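Local coordinates for protein mini spindles (Drosophila melanogaster, PDB 5VJC) that probably binds tubulin through HEAT-repeat TOG domains and so promotes microtubule dynamics and mitotic spindle formation, at residues Q16-E21 and I128-E133; M47-N52 and L89-K94; Q187-L192 and R227-N232; E194-I199 and I234-F239. One frame throughout, in Å; residues are numbered along the deposited sequence.

In the fold
Interaction 1 is a surface contact and the one of the four with a direct polar bond between its segments, an amide on a carboxylate accompanied by water. Interaction 2, nested along the chain inside the loop that interaction 1 closes, is buried and purely apolar; the two touch through Arg17, which is paired with Asp90 and packed on Ala49 and Leu91. Interactions 3 and 4 lie on the opposite side of the chain's centre and join one helix pair, 185-202 and 224-241, at successive levels with centres about 10 Å apart. Both are apolar, but the helices come closer where alanines face the neighbour in interaction 3 than in the partly buried interaction 4, where the side chains are longer.

Interaction 1 of 4, residues Q16-E21 and I128-E133; sequences QRLLDE and ILAENE
Asn132 meets Leu18 and Glu21 where helix 13-22 lies against the start of helix 131-142, on the surface of a TOG domain, a helical array of HEAT repeats. The polar part is a single direct bond: Asn132 ND2 donates to Glu21 OE1 at 2.7 Å, with an N-H...O angle of 160°. The acceptor lies almost in the amide plane, while the donor reaches OE1 on the anti side of the carboxylate, tilted out of its plane. Glu21 gets there because its CG is anti to the backbone N (chi1 -155°) and the chain continues extended. The same ND2 also bonds Gln22 OE1, and Glu21 OE2 has a second partner in Trp29 N, so ND2 serves two acceptors and the carboxylate is held through both oxygens.

Water lies alongside. Water 2 sits between Glu21 OE1, at 2.6 Å, and Asn132 O, at 3.1 Å, within bonding distance of both, and water 1 is near Glu21 OE2.

The apolar part rests on one methyl. Leu18 CD2 lies against the Asn132 amide, 3.6 Å from Asn132 CG, and approaches Ala130 CB at 4.2 Å; Ala130 occupies the N-cap position. With an alanine here instead of Asn132, Glu21 OE1 would probably lose its direct partner across the contact and Leu18 CD2 the amide it lies on. Beside this, Glu133 OE1 accepts the backbone N-H of Ala130, with Ala130 N 2.9 Å from that oxygen.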
loop_
_atom_site.group_PDB
_atom_site.type_symbol
_atom_site.label_atom_id
_atom_site.label_comp_id
_atom_site.label_asym_id
_atom_site.label_seq_id
_atom_site.Cartn_x
_atom_site.Cartn_y
_atom_site.Cartn_z
ATOM N N GLN A 16 -11.221 8.615 -19.451
ATOM C CA GLN A 16 -11.383 7.509 -20.382
ATOM C C GLN A 16 -10.707 6.250 -19.843
ATOM O O GLN A 16 -11.177 5.135 -20.084
ATOM C CB GLN A 16 -10.827 7.858 -21.769
ATOM C CG GLN A 16 -11.256 6.873 -22.844
ATOM C CD GLN A 16 -12.777 6.747 -22.934
ATOM O OE1 GLN A 16 -13.483 7.741 -23.146
ATOM N NE2 GLN A 16 -13.286 5.528 -22.750
ATOM N N ARG A 17 -9.619 6.426 -19.100
ATOM C CA ARG A 17 -8.915 5.272 -18.549
ATOM C C ARG A 17 -9.784 4.598 -17.497
ATOM O O ARG A 17 -9.916 3.374 -17.485
ATOM C CB ARG A 17 -7.561 5.688 -17.975
ATOM C CG ARG A 17 -6.576 6.198 -19.052
ATOM C CD ARG A 17 -5.154 6.271 -18.502
ATOM N NE ARG A 17 -5.018 7.268 -17.442
ATOM C CZ ARG A 17 -4.665 8.535 -17.648
ATOM N NH1 ARG A 17 -4.456 8.978 -18.884
ATOM N NH2 ARG A 17 -4.552 9.366 -16.620
ATOM N N LEU A 18 -10.388 5.402 -16.627
ATOM C CA LEU A 18 -11.266 4.860 -15.601
ATOM C C LEU A 18 -12.460 4.149 -16.254
ATOM O O LEU A 18 -12.810 3.031 -15.870
ATOM C CB LEU A 18 -11.747 5.965 -14.651
ATOM C CG LEU A 18 -10.720 6.675 -13.763
ATOM C CD1 LEU A 18 -11.346 7.886 -13.082
ATOM C CD2 LEU A 18 -10.158 5.727 -12.721
ATOM N N LEU A 19 -13.062 4.784 -17.258
ATOM C CA LEU A 19 -14.172 4.150 -17.998
ATOM C C LEU A 19 -13.743 2.845 -18.684
ATOM O O LEU A 19 -14.444 1.824 -18.596
ATOM C CB LEU A 19 -14.752 5.118 -19.038
ATOM C CG LEU A 19 -15.549 6.254 -18.393
ATOM C CD1 LEU A 19 -15.926 7.297 -19.421
ATOM C CD2 LEU A 19 -16.789 5.700 -17.683
ATOM N N ASP A 20 -12.603 2.879 -19.366
ATOM C CA ASP A 20 -12.048 1.667 -19.983
ATOM C C ASP A 20 -11.986 0.517 -18.988
ATOM O O ASP A 20 -12.386 -0.599 -19.305
ATOM C CB ASP A 20 -10.650 1.920 -20.557
ATOM C CG ASP A 20 -10.683 2.730 -21.842
ATOM O OD1 ASP A 20 -11.793 2.906 -22.396
ATOM O OD2 ASP A 20 -9.607 3.221 -22.271
ATOM N N GLU A 21 -11.502 0.780 -17.774
ATOM C CA GLU A 21 -11.368 -0.305 -16.809
ATOM C C GLU A 21 -12.739 -0.784 -16.322
ATOM O O GLU A 21 -12.991 -1.996 -16.263
ATOM C CB GLU A 21 -10.497 0.116 -15.612
ATOM C CG GLU A 21 -9.820 -1.066 -14.889
ATOM C CD GLU A 21 -8.891 -0.642 -13.742
ATOM O OE1 GLU A 21 -9.403 -0.181 -12.714
ATOM O OE2 GLU A 21 -7.650 -0.783 -13.865
ATOM N N ILE A 128 -9.122 13.520 -3.625
ATOM C CA ILE A 128 -9.684 12.256 -3.176
ATOM C C ILE A 128 -9.346 11.177 -4.200
ATOM O O ILE A 128 -9.719 11.329 -5.363
ATOM C CB ILE A 128 -11.216 12.386 -3.052
ATOM C CG1 ILE A 128 -11.550 13.331 -1.910
ATOM C CG2 ILE A 128 -11.877 11.036 -2.843
ATOM C CD1 ILE A 128 -10.922 12.913 -0.646
ATOM N N LEU A 129 -8.630 10.119 -3.813
ATOM C CA LEU A 129 -8.287 9.074 -4.781
ATOM C C LEU A 129 -9.528 8.423 -5.378
ATOM O O LEU A 129 -10.493 8.103 -4.665
ATOM C CB LEU A 129 -7.428 7.958 -4.174
ATOM C CG LEU A 129 -5.984 8.093 -3.690
ATOM C CD1 LEU A 129 -5.399 6.694 -3.453
ATOM C CD2 LEU A 129 -5.114 8.865 -4.658
ATOM N N ALA A 130 -9.498 8.222 -6.692
ATOM C CA ALA A 130 -10.491 7.374 -7.331
ATOM C C ALA A 130 -10.393 5.972 -6.731
ATOM O O ALA A 130 -9.309 5.548 -6.299
ATOM C CB ALA A 130 -10.265 7.327 -8.838
ATOM N N GLU A 131 -11.518 5.259 -6.692
ATOM C CA GLU A 131 -11.538 3.855 -6.285
ATOM C C GLU A 131 -10.450 3.039 -7.033
ATOM O O GLU A 131 -9.732 2.221 -6.435
ATOM C CB GLU A 131 -12.928 3.257 -6.526
ATOM C CG GLU A 131 -13.008 1.781 -6.265
ATOM C CD GLU A 131 -12.680 1.453 -4.822
ATOM O OE1 GLU A 131 -13.297 2.092 -3.942
ATOM O OE2 GLU A 131 -11.793 0.588 -4.573
ATOM N N ASN A 132 -10.296 3.315 -8.321
ATOM C CA ASN A 132 -9.322 2.596 -9.146
ATOM C C ASN A 132 -7.887 2.925 -8.770
ATOM O O ASN A 132 -7.039 2.056 -8.807
ATOM C CB ASN A 132 -9.538 2.914 -10.620
ATOM C CG ASN A 132 -10.970 2.706 -11.040
ATOM O OD1 ASN A 132 -11.891 3.398 -10.564
ATOM N ND2 ASN A 132 -11.179 1.738 -11.922
ATOM N N GLU A 133 -7.622 4.182 -8.414
ATOM C CA GLU A 133 -6.269 4.560 -8.020
ATOM C C GLU A 133 -5.861 3.834 -6.731
ATOM O O GLU A 133 -4.807 3.193 -6.690
ATOM C CB GLU A 133 -6.149 6.075 -7.870
ATOM C CG GLU A 133 -6.179 6.784 -9.230
ATOM C CD GLU A 133 -6.399 8.274 -9.145
ATOM O OE1 GLU A 133 -7.068 8.744 -8.195
ATOM O OE2 GLU A 133 -5.908 8.982 -10.050
HETATM O O HOH W 1 -6.453 1.292 -12.083
HETATM O O HOH W 2 -8.040 -0.314 -10.447
#

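Interaction 2 of 4, residues M47-N52 and L89-K94; sequences MTANVN and LDLILK
Asp90 OD1 takes a salt bridge from Arg17 NH2, and the guanidinium group so held lies beside the apolar contact of Leu91 with Ala49 and Val51. Arg17 CZ packs on Leu91 CD1, and Arg17 NH1 on Ala49 CB. Between segments 47-52 and 89-94 themselves there is no hydrogen bond.

One methyl does the touching: Leu91 CD1 comes within 3.7 Å of Ala49 CB and 4.3 Å of Val51 CG2. Leu91 CG sits anti to its own carbonyl carbon (chi1 -56°), an arrangement that carries the branch from helix 89-99 toward the turn opposite.

That turn closes helix 36-48 with a Schellman motif, in which Asn50 has positive phi (60°) and Asn50 N bonds Met47 O at 2.9 Å. The chain is thereby redirected into helix 53-59 of this HEAT-repeat TOG fold, and Ala49 and Val51, on the two flanks of Asn50, both turn their CB toward Leu91. Asn52 caps the next helix through OD1, which accepts from Leu55 N, and Val51 packs on Ile56 there.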
loop_
_atom_site.group_PDB
_atom_site.type_symbol
_atom_site.label_atom_id
_atom_site.label_comp_id
_atom_site.label_asym_id
_atom_site.label_seq_id
_atom_site.Cartn_x
_atom_site.Cartn_y
_atom_site.Cartn_z
ATOM N N MET A 47 1.219 6.461 -23.677
ATOM C CA MET A 47 1.300 6.953 -25.057
ATOM C C MET A 47 0.096 7.835 -25.356
ATOM O O MET A 47 0.232 9.020 -25.646
ATOM C CB MET A 47 1.358 5.790 -26.056
ATOM C CG MET A 47 2.678 5.064 -26.117
ATOM S SD MET A 47 3.994 6.063 -26.837
ATOM C CE MET A 47 5.378 4.914 -26.761
ATOM N N THR A 48 -1.081 7.235 -25.243
ATOM C CA THR A 48 -2.362 7.919 -25.448
ATOM C C THR A 48 -2.510 9.194 -24.620
ATOM O O THR A 48 -3.116 10.174 -25.072
ATOM C CB THR A 48 -3.516 6.959 -25.133
ATOM O OG1 THR A 48 -3.431 5.824 -26.008
ATOM C CG2 THR A 48 -4.877 7.632 -25.278
ATOM N N ALA A 49 -1.934 9.200 -23.419
ATOM C CA ALA A 49 -2.032 10.360 -22.530
ATOM C C ALA A 49 -1.012 11.474 -22.837
ATOM O O ALA A 49 -0.967 12.467 -22.129
ATOM C CB ALA A 49 -1.889 9.906 -21.061
ATOM N N ASN A 50 -0.219 11.327 -23.901
ATOM C CA ASN A 50 0.830 12.309 -24.220
ATOM C C ASN A 50 1.888 12.468 -23.123
ATOM O O ASN A 50 2.475 13.542 -22.950
ATOM C CB ASN A 50 0.228 13.683 -24.528
ATOM C CG ASN A 50 -0.575 13.691 -25.823
ATOM O OD1 ASN A 50 -0.210 13.040 -26.805
ATOM N ND2 ASN A 50 -1.681 14.415 -25.820
ATOM N N VAL A 51 2.132 11.408 -22.371
ATOM C CA VAL A 51 3.308 11.402 -21.500
ATOM C C VAL A 51 4.542 11.537 -22.408
ATOM O O VAL A 51 4.607 10.889 -23.450
ATOM C CB VAL A 51 3.381 10.118 -20.651
ATOM C CG1 VAL A 51 4.726 10.005 -19.949
ATOM C CG2 VAL A 51 2.226 10.114 -19.635
ATOM N N ASN A 52 5.471 12.415 -22.038
ATOM C CA ASN A 52 6.729 12.584 -22.769
ATOM C C ASN A 52 7.282 11.249 -23.257
ATOM O O ASN A 52 7.428 10.316 -22.474
ATOM C CB ASN A 52 7.760 13.283 -21.878
ATOM C CG ASN A 52 9.075 13.541 -22.597
ATOM O OD1 ASN A 52 9.847 12.617 -22.859
ATOM N ND2 ASN A 52 9.339 14.804 -22.907
ATOM N N LEU A 89 -2.011 10.874 -12.309
ATOM C CA LEU A 89 -1.693 10.155 -11.072
ATOM C C LEU A 89 -1.810 8.641 -11.196
ATOM O O LEU A 89 -0.949 7.897 -10.712
ATOM C CB LEU A 89 -2.609 10.630 -9.928
ATOM C CG LEU A 89 -2.404 9.939 -8.569
ATOM C CD1 LEU A 89 -0.972 10.161 -8.009
ATOM C CD2 LEU A 89 -3.494 10.390 -7.550
ATOM N N ASP A 90 -2.899 8.196 -11.819
ATOM C CA ASP A 90 -3.184 6.770 -11.945
ATOM C C ASP A 90 -2.072 6.045 -12.722
ATOM O O ASP A 90 -1.661 4.931 -12.344
ATOM C CB ASP A 90 -4.571 6.556 -12.599
ATOM C CG ASP A 90 -4.666 7.142 -14.023
ATOM O OD1 ASP A 90 -4.301 8.323 -14.221
ATOM O OD2 ASP A 90 -5.110 6.409 -14.945
ATOM N N LEU A 91 -1.552 6.684 -13.773
ATOM C CA LEU A 91 -0.456 6.115 -14.561
ATOM C C LEU A 91 0.831 6.043 -13.736
ATOM O O LEU A 91 1.577 5.066 -13.809
ATOM C CB LEU A 91 -0.194 6.954 -15.825
ATOM C CG LEU A 91 -1.424 7.126 -16.733
ATOM C CD1 LEU A 91 -1.146 8.129 -17.876
ATOM C CD2 LEU A 91 -1.774 5.759 -17.281
ATOM N N ILE A 92 1.099 7.097 -12.983
ATOM C CA ILE A 92 2.331 7.150 -12.189
ATOM C C ILE A 92 2.288 6.135 -11.040
ATOM O O ILE A 92 3.297 5.473 -10.765
ATOM C CB ILE A 92 2.588 8.555 -11.622
ATOM C CG1 ILE A 92 2.823 9.560 -12.762
ATOM C CG2 ILE A 92 3.793 8.552 -10.698
ATOM C CD1 ILE A 92 3.874 9.117 -13.752
ATOM N N LEU A 93 1.128 6.006 -10.386
ATOM C CA LEU A 93 0.967 5.004 -9.336
ATOM C C LEU A 93 1.176 3.609 -9.923
ATOM O O LEU A 93 1.893 2.792 -9.330
ATOM C CB LEU A 93 -0.408 5.108 -8.644
ATOM C CG LEU A 93 -0.649 6.385 -7.817
ATOM C CD1 LEU A 93 -2.059 6.432 -7.248
ATOM C CD2 LEU A 93 0.410 6.542 -6.666
ATOM N N LYS A 94 0.573 3.343 -11.087
ATOM C CA LYS A 94 0.751 2.051 -11.764
ATOM C C LYS A 94 2.208 1.766 -12.077
ATOM O O LYS A 94 2.673 0.633 -11.902
ATOM C CB LYS A 94 -0.054 1.977 -13.063
ATOM C CG LYS A 94 -1.548 1.762 -12.865
ATOM C CD LYS A 94 -2.313 1.804 -14.201
ATOM C CE LYS A 94 -3.785 1.474 -13.967
ATOM N NZ LYS A 94 -4.571 1.462 -15.239
#

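Interaction 3 of 4, residues Q187-L192 and R227-N232; sequences QRTECL and RNAALN
Ala229 is the first residue of 227-232 to touch the neighbouring helix, and it does so at very short range: its CA stands 5.7 Å from that of Leu192. Ala229 CB is directed at segment 187-192 and lies 3.6 Å from Leu192 CB. Ala229 CB also reaches the backbone, 3.8 Å from Thr189 O, and meets Thr189 CG2 at 3.9 Å. Thr189 can offer that methyl because CG2 stands anti to the backbone N (chi1 -55° for OG1), while OG1 is turned back to bond Ala185 O one helical turn earlier.

Ala230 follows and takes the end of Leu192. Leu192 CD1 comes to 3.8 Å from Ala230 N and 4.0 Å from Ala230 CB, and CD2 lies close to Ala230 CA, so the isobutyl group rests on main chain as much as on side chain. Further on, Leu231 turns to other company, packing on Arg263 of helix 254-264, which covers another side of the same helix.

Consistent with the small alanines on this surface, the axes approach to 8.5 Å and run nearly parallel, at a signed crossing angle of 19°. Such close, side-by-side packing of helices pointing the same way is characteristic of the HEAT-repeat solenoid from which TOG domains are built.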
loop_
_atom_site.group_PDB
_atom_site.type_symbol
_atom_site.label_atom_id
_atom_site.label_comp_id
_atom_site.label_asym_id
_atom_site.label_seq_id
_atom_site.Cartn_x
_atom_site.Cartn_y
_atom_site.Cartn_z
ATOM N N GLN A 187 6.352 -10.106 6.663
ATOM C CA GLN A 187 5.131 -9.498 6.136
ATOM C C GLN A 187 3.995 -9.628 7.141
ATOM O O GLN A 187 3.313 -8.646 7.435
ATOM C CB GLN A 187 4.716 -10.136 4.803
ATOM C CG GLN A 187 3.539 -9.462 4.128
ATOM C CD GLN A 187 3.865 -8.062 3.631
ATOM O OE1 GLN A 187 5.011 -7.619 3.694
ATOM N NE2 GLN A 187 2.851 -7.357 3.134
ATOM N N ARG A 188 3.798 -10.834 7.679
ATOM C CA ARG A 188 2.729 -11.030 8.670
ATOM C C ARG A 188 2.964 -10.147 9.900
ATOM O O ARG A 188 2.047 -9.482 10.384
ATOM C CB ARG A 188 2.607 -12.505 9.075
ATOM C CG ARG A 188 2.217 -13.427 7.911
ATOM C CD ARG A 188 1.707 -14.788 8.388
ATOM N NE ARG A 188 2.700 -15.549 9.139
ATOM C CZ ARG A 188 3.718 -16.202 8.584
ATOM N NH1 ARG A 188 3.884 -16.179 7.262
ATOM N NH2 ARG A 188 4.577 -16.882 9.341
ATOM N N THR A 189 4.206 -10.100 10.372
ATOM C CA THR A 189 4.540 -9.283 11.536
ATOM C C THR A 189 4.259 -7.791 11.318
ATOM O O THR A 189 3.644 -7.140 12.168
ATOM C CB THR A 189 6.009 -9.451 11.928
ATOM O OG1 THR A 189 6.281 -10.845 12.124
ATOM C CG2 THR A 189 6.321 -8.677 13.207
ATOM N N GLU A 190 4.710 -7.250 10.191
ATOM C CA GLU A 190 4.570 -5.814 9.949
ATOM C C GLU A 190 3.116 -5.433 9.690
ATOM O O GLU A 190 2.660 -4.365 10.115
ATOM C CB GLU A 190 5.463 -5.372 8.776
ATOM C CG GLU A 190 6.972 -5.449 9.077
ATOM C CD GLU A 190 7.416 -4.456 10.163
ATOM O OE1 GLU A 190 6.617 -3.568 10.521
ATOM O OE2 GLU A 190 8.563 -4.569 10.648
ATOM N N CYS A 191 2.368 -6.316 9.032
ATOM C CA CYS A 191 0.948 -6.057 8.834
ATOM C C CYS A 191 0.221 -6.080 10.173
ATOM O O CYS A 191 -0.625 -5.226 10.428
ATOM C CB CYS A 191 0.326 -7.056 7.847
ATOM S SG CYS A 191 0.763 -6.701 6.111
ATOM N N LEU A 192 0.564 -7.026 11.045
ATOM C CA LEU A 192 -0.037 -7.028 12.387
ATOM C C LEU A 192 0.221 -5.723 13.167
ATOM O O LEU A 192 -0.714 -5.147 13.726
ATOM C CB LEU A 192 0.464 -8.225 13.193
ATOM C CG LEU A 192 -0.165 -9.563 12.792
ATOM C CD1 LEU A 192 0.708 -10.757 13.262
ATOM C CD2 LEU A 192 -1.604 -9.666 13.306
ATOM N N ARG A 227 3.998 -13.976 16.579
ATOM C CA ARG A 227 3.272 -14.178 17.829
ATOM C C ARG A 227 3.220 -12.896 18.671
ATOM O O ARG A 227 2.146 -12.501 19.120
ATOM C CB ARG A 227 3.905 -15.327 18.642
ATOM C CG ARG A 227 3.331 -15.487 20.056
ATOM C CD ARG A 227 3.866 -16.734 20.772
ATOM N NE ARG A 227 5.326 -16.839 20.709
ATOM C CZ ARG A 227 6.159 -16.218 21.539
ATOM N NH1 ARG A 227 5.678 -15.436 22.498
ATOM N NH2 ARG A 227 7.475 -16.371 21.403
ATOM N N ASN A 228 4.374 -12.257 18.885
ATOM C CA ASN A 228 4.425 -11.028 19.682
ATOM C C ASN A 228 3.595 -9.901 19.035
ATOM O O ASN A 228 2.981 -9.100 19.732
ATOM C CB ASN A 228 5.879 -10.555 19.896
ATOM C CG ASN A 228 6.728 -11.564 20.701
ATOM O OD1 ASN A 228 6.198 -12.386 21.453
ATOM N ND2 ASN A 228 8.048 -11.498 20.537
ATOM N N ALA A 229 3.553 -9.851 17.707
ATOM C CA ALA A 229 2.781 -8.804 17.034
ATOM C C ALA A 229 1.277 -9.043 17.166
ATOM O O ALA A 229 0.511 -8.100 17.362
ATOM C CB ALA A 229 3.183 -8.706 15.562
ATOM N N ALA A 230 0.849 -10.299 17.066
ATOM C CA ALA A 230 -0.572 -10.601 17.160
ATOM C C ALA A 230 -1.076 -10.345 18.587
ATOM O O ALA A 230 -2.186 -9.838 18.783
ATOM C CB ALA A 230 -0.845 -12.030 16.739
ATOM N N LEU A 231 -0.250 -10.692 19.569
ATOM C CA LEU A 231 -0.567 -10.451 20.975
ATOM C C LEU A 231 -0.751 -8.968 21.260
ATOM O O LEU A 231 -1.739 -8.573 21.868
ATOM C CB LEU A 231 0.526 -11.013 21.879
ATOM C CG LEU A 231 0.591 -12.537 21.987
ATOM C CD1 LEU A 231 1.839 -12.966 22.743
ATOM C CD2 LEU A 231 -0.677 -13.064 22.650
ATOM N N ASN A 232 0.215 -8.157 20.837
ATOM C CA ASN A 232 0.118 -6.708 21.014
ATOM C C ASN A 232 -1.132 -6.163 20.377
ATOM O O ASN A 232 -1.749 -5.227 20.894
ATOM C CB ASN A 232 1.340 -6.002 20.441
ATOM C CG ASN A 232 2.548 -6.154 21.321
ATOM O OD1 ASN A 232 2.420 -6.372 22.527
ATOM N ND2 ASN A 232 3.730 -6.042 20.734
#

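Interaction 4 of 4, residues E194-I199 and I234-F239; sequences ELTFLI and IVQVFF
Where Thr196 and Ile199 face Gln236 and Val237, the helical segments 194-199 and 234-239 run in nearly the same direction, their axes 14° apart and 9.6 Å from each other at closest approach. This is the near-parallel helix packing of a HEAT-repeat solenoid, the architecture of TOG domains. The nearest CA pair, Thr196 with Gln236, is 6.7 Å apart, and no hydrogen bond crosses between the segments.

Thr196 contributes its methyl. Thr196 CG2 meets Gln236 CB at 4.0 Å, the two side chains crossing at a slant, while Thr196 OG1 bonds Leu192 O within the same helix, and CG2, anti to the backbone N, faces the neighbour.

Ile199 uses both branches. Ile199 CG2 lies 4.1 Å from Gln236 CG, where the two side chains run past each other in opposite directions. Gln236 presents its aliphatic part here: CG is anti to the backbone N (chi1 172°) and the chain bends at chi2 (63°), so CB and CG, rather than the amide, form the contact surface.

The inner flank is more thoroughly enclosed. Ile199 also packs on Phe173 of helix 169-178 and on Leu240 of helix 224-241, whereas Phe197 turns its CB away from the contact and its ring makes a cation-pi interaction with Arg161. On that enclosed flank, the longer branch of Ile199 crosses the Val237 side chain obliquely, ending with Ile199 CD1 3.9 Å from Val237 CG2.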
loop_
_atom_site.group_PDB
_atom_site.type_symbol
_atom_site.label_atom_id
_atom_site.label_comp_id
_atom_site.label_asym_id
_atom_site.label_seq_id
_atom_site.Cartn_x
_atom_site.Cartn_y
_atom_site.Cartn_z
ATOM N N GLU A 194 0.805 -2.851 11.848
ATOM C CA GLU A 194 0.032 -1.805 11.193
ATOM C C GLU A 194 -1.433 -1.872 11.619
ATOM O O GLU A 194 -2.066 -0.841 11.859
ATOM C CB GLU A 194 0.173 -1.904 9.665
ATOM C CG GLU A 194 -0.227 -0.604 8.944
ATOM C CD GLU A 194 0.666 0.587 9.310
ATOM O OE1 GLU A 194 1.756 0.393 9.905
ATOM O OE2 GLU A 194 0.299 1.724 8.966
ATOM N N LEU A 195 -1.974 -3.083 11.746
ATOM C CA LEU A 195 -3.339 -3.220 12.229
ATOM C C LEU A 195 -3.476 -2.579 13.615
ATOM O O LEU A 195 -4.464 -1.899 13.899
ATOM C CB LEU A 195 -3.768 -4.689 12.263
ATOM C CG LEU A 195 -3.889 -5.355 10.871
ATOM C CD1 LEU A 195 -3.938 -6.885 10.953
ATOM C CD2 LEU A 195 -5.104 -4.807 10.078
ATOM N N THR A 196 -2.467 -2.776 14.453
ATOM C CA THR A 196 -2.459 -2.204 15.800
ATOM C C THR A 196 -2.481 -0.675 15.715
ATOM O O THR A 196 -3.245 -0.016 16.431
ATOM C CB THR A 196 -1.225 -2.669 16.606
ATOM O OG1 THR A 196 -1.162 -4.099 16.615
ATOM C CG2 THR A 196 -1.268 -2.141 18.059
ATOM N N PHE A 197 -1.653 -0.114 14.832
ATOM C CA PHE A 197 -1.639 1.334 14.650
ATOM C C PHE A 197 -3.015 1.840 14.202
ATOM O O PHE A 197 -3.544 2.822 14.737
ATOM C CB PHE A 197 -0.558 1.752 13.644
ATOM C CG PHE A 197 -0.716 3.168 13.145
ATOM C CD1 PHE A 197 -0.210 4.236 13.879
ATOM C CD2 PHE A 197 -1.384 3.430 11.962
ATOM C CE1 PHE A 197 -0.370 5.538 13.422
ATOM C CE2 PHE A 197 -1.541 4.728 11.503
ATOM C CZ PHE A 197 -1.024 5.778 12.235
ATOM N N LEU A 198 -3.607 1.157 13.233
ATOM C CA LEU A 198 -4.899 1.571 12.698
ATOM C C LEU A 198 -6.025 1.467 13.729
ATOM O O LEU A 198 -6.915 2.326 13.787
ATOM C CB LEU A 198 -5.251 0.723 11.469
ATOM C CG LEU A 198 -4.409 1.029 10.235
ATOM C CD1 LEU A 198 -4.737 0.015 9.142
ATOM C CD2 LEU A 198 -4.658 2.472 9.773
ATOM N N ILE A 199 -5.998 0.407 14.525
ATOM C CA ILE A 199 -7.019 0.222 15.566
ATOM C C ILE A 199 -6.874 1.282 16.677
ATOM O O ILE A 199 -7.857 1.837 17.129
ATOM C CB ILE A 199 -6.943 -1.191 16.172
ATOM C CG1 ILE A 199 -7.356 -2.223 15.118
ATOM C CG2 ILE A 199 -7.868 -1.318 17.394
ATOM C CD1 ILE A 199 -7.130 -3.639 15.561
ATOM N N ILE A 234 -4.071 -7.845 19.829
ATOM C CA ILE A 234 -5.270 -8.254 20.557
ATOM C C ILE A 234 -5.360 -7.491 21.880
ATOM O O ILE A 234 -6.451 -7.126 22.310
ATOM C CB ILE A 234 -5.295 -9.780 20.801
ATOM C CG1 ILE A 234 -5.456 -10.504 19.467
ATOM C CG2 ILE A 234 -6.450 -10.179 21.718
ATOM C CD1 ILE A 234 -6.695 -10.085 18.692
ATOM N N VAL A 235 -4.210 -7.220 22.492
ATOM C CA VAL A 235 -4.160 -6.406 23.703
ATOM C C VAL A 235 -4.780 -5.022 23.462
ATOM O O VAL A 235 -5.590 -4.537 24.254
ATOM C CB VAL A 235 -2.708 -6.236 24.213
ATOM C CG1 VAL A 235 -2.605 -5.058 25.173
ATOM C CG2 VAL A 235 -2.221 -7.516 24.878
ATOM N N GLN A 236 -4.409 -4.400 22.349
ATOM C CA GLN A 236 -4.957 -3.104 21.995
ATOM C C GLN A 236 -6.452 -3.224 21.788
ATOM O O GLN A 236 -7.229 -2.340 22.199
ATOM C CB GLN A 236 -4.264 -2.555 20.746
ATOM C CG GLN A 236 -4.891 -1.311 20.190
ATOM C CD GLN A 236 -4.823 -0.138 21.158
ATOM O OE1 GLN A 236 -3.743 0.321 21.523
ATOM N NE2 GLN A 236 -5.985 0.337 21.587
ATOM N N VAL A 237 -6.873 -4.326 21.174
ATOM C CA VAL A 237 -8.300 -4.566 21.025
ATOM C C VAL A 237 -8.929 -4.685 22.424
ATOM O O VAL A 237 -10.041 -4.197 22.649
ATOM C CB VAL A 237 -8.593 -5.828 20.187
ATOM C CG1 VAL A 237 -10.062 -6.139 20.194
ATOM C CG2 VAL A 237 -8.116 -5.637 18.744
ATOM N N PHE A 238 -8.205 -5.290 23.367
ATOM C CA PHE A 238 -8.753 -5.481 24.710
ATOM C C PHE A 238 -9.001 -4.142 25.422
ATOM O O PHE A 238 -10.037 -3.958 26.054
ATOM C CB PHE A 238 -7.834 -6.365 25.558
ATOM C CG PHE A 238 -8.330 -6.570 26.966
ATOM C CD1 PHE A 238 -9.545 -7.216 27.202
ATOM C CD2 PHE A 238 -7.596 -6.113 28.053
ATOM C CE1 PHE A 238 -10.012 -7.408 28.498
ATOM C CE2 PHE A 238 -8.064 -6.298 29.349
ATOM C CZ PHE A 238 -9.273 -6.949 29.568
ATOM N N PHE A 239 -8.054 -3.214 25.287
ATOM C CA PHE A 239 -8.150 -1.874 25.868
ATOM C C PHE A 239 -9.344 -1.078 25.367
ATOM O O PHE A 239 -9.800 -0.150 26.038
ATOM C CB PHE A 239 -6.877 -1.075 25.581
ATOM C CG PHE A 239 -5.654 -1.577 26.301
ATOM C CD1 PHE A 239 -5.758 -2.259 27.497
ATOM C CD2 PHE A 239 -4.392 -1.343 25.784
ATOM C CE1 PHE A 239 -4.625 -2.716 28.153
ATOM C CE2 PHE A 239 -3.257 -1.792 26.435
ATOM C CZ PHE A 239 -3.373 -2.480 27.624
#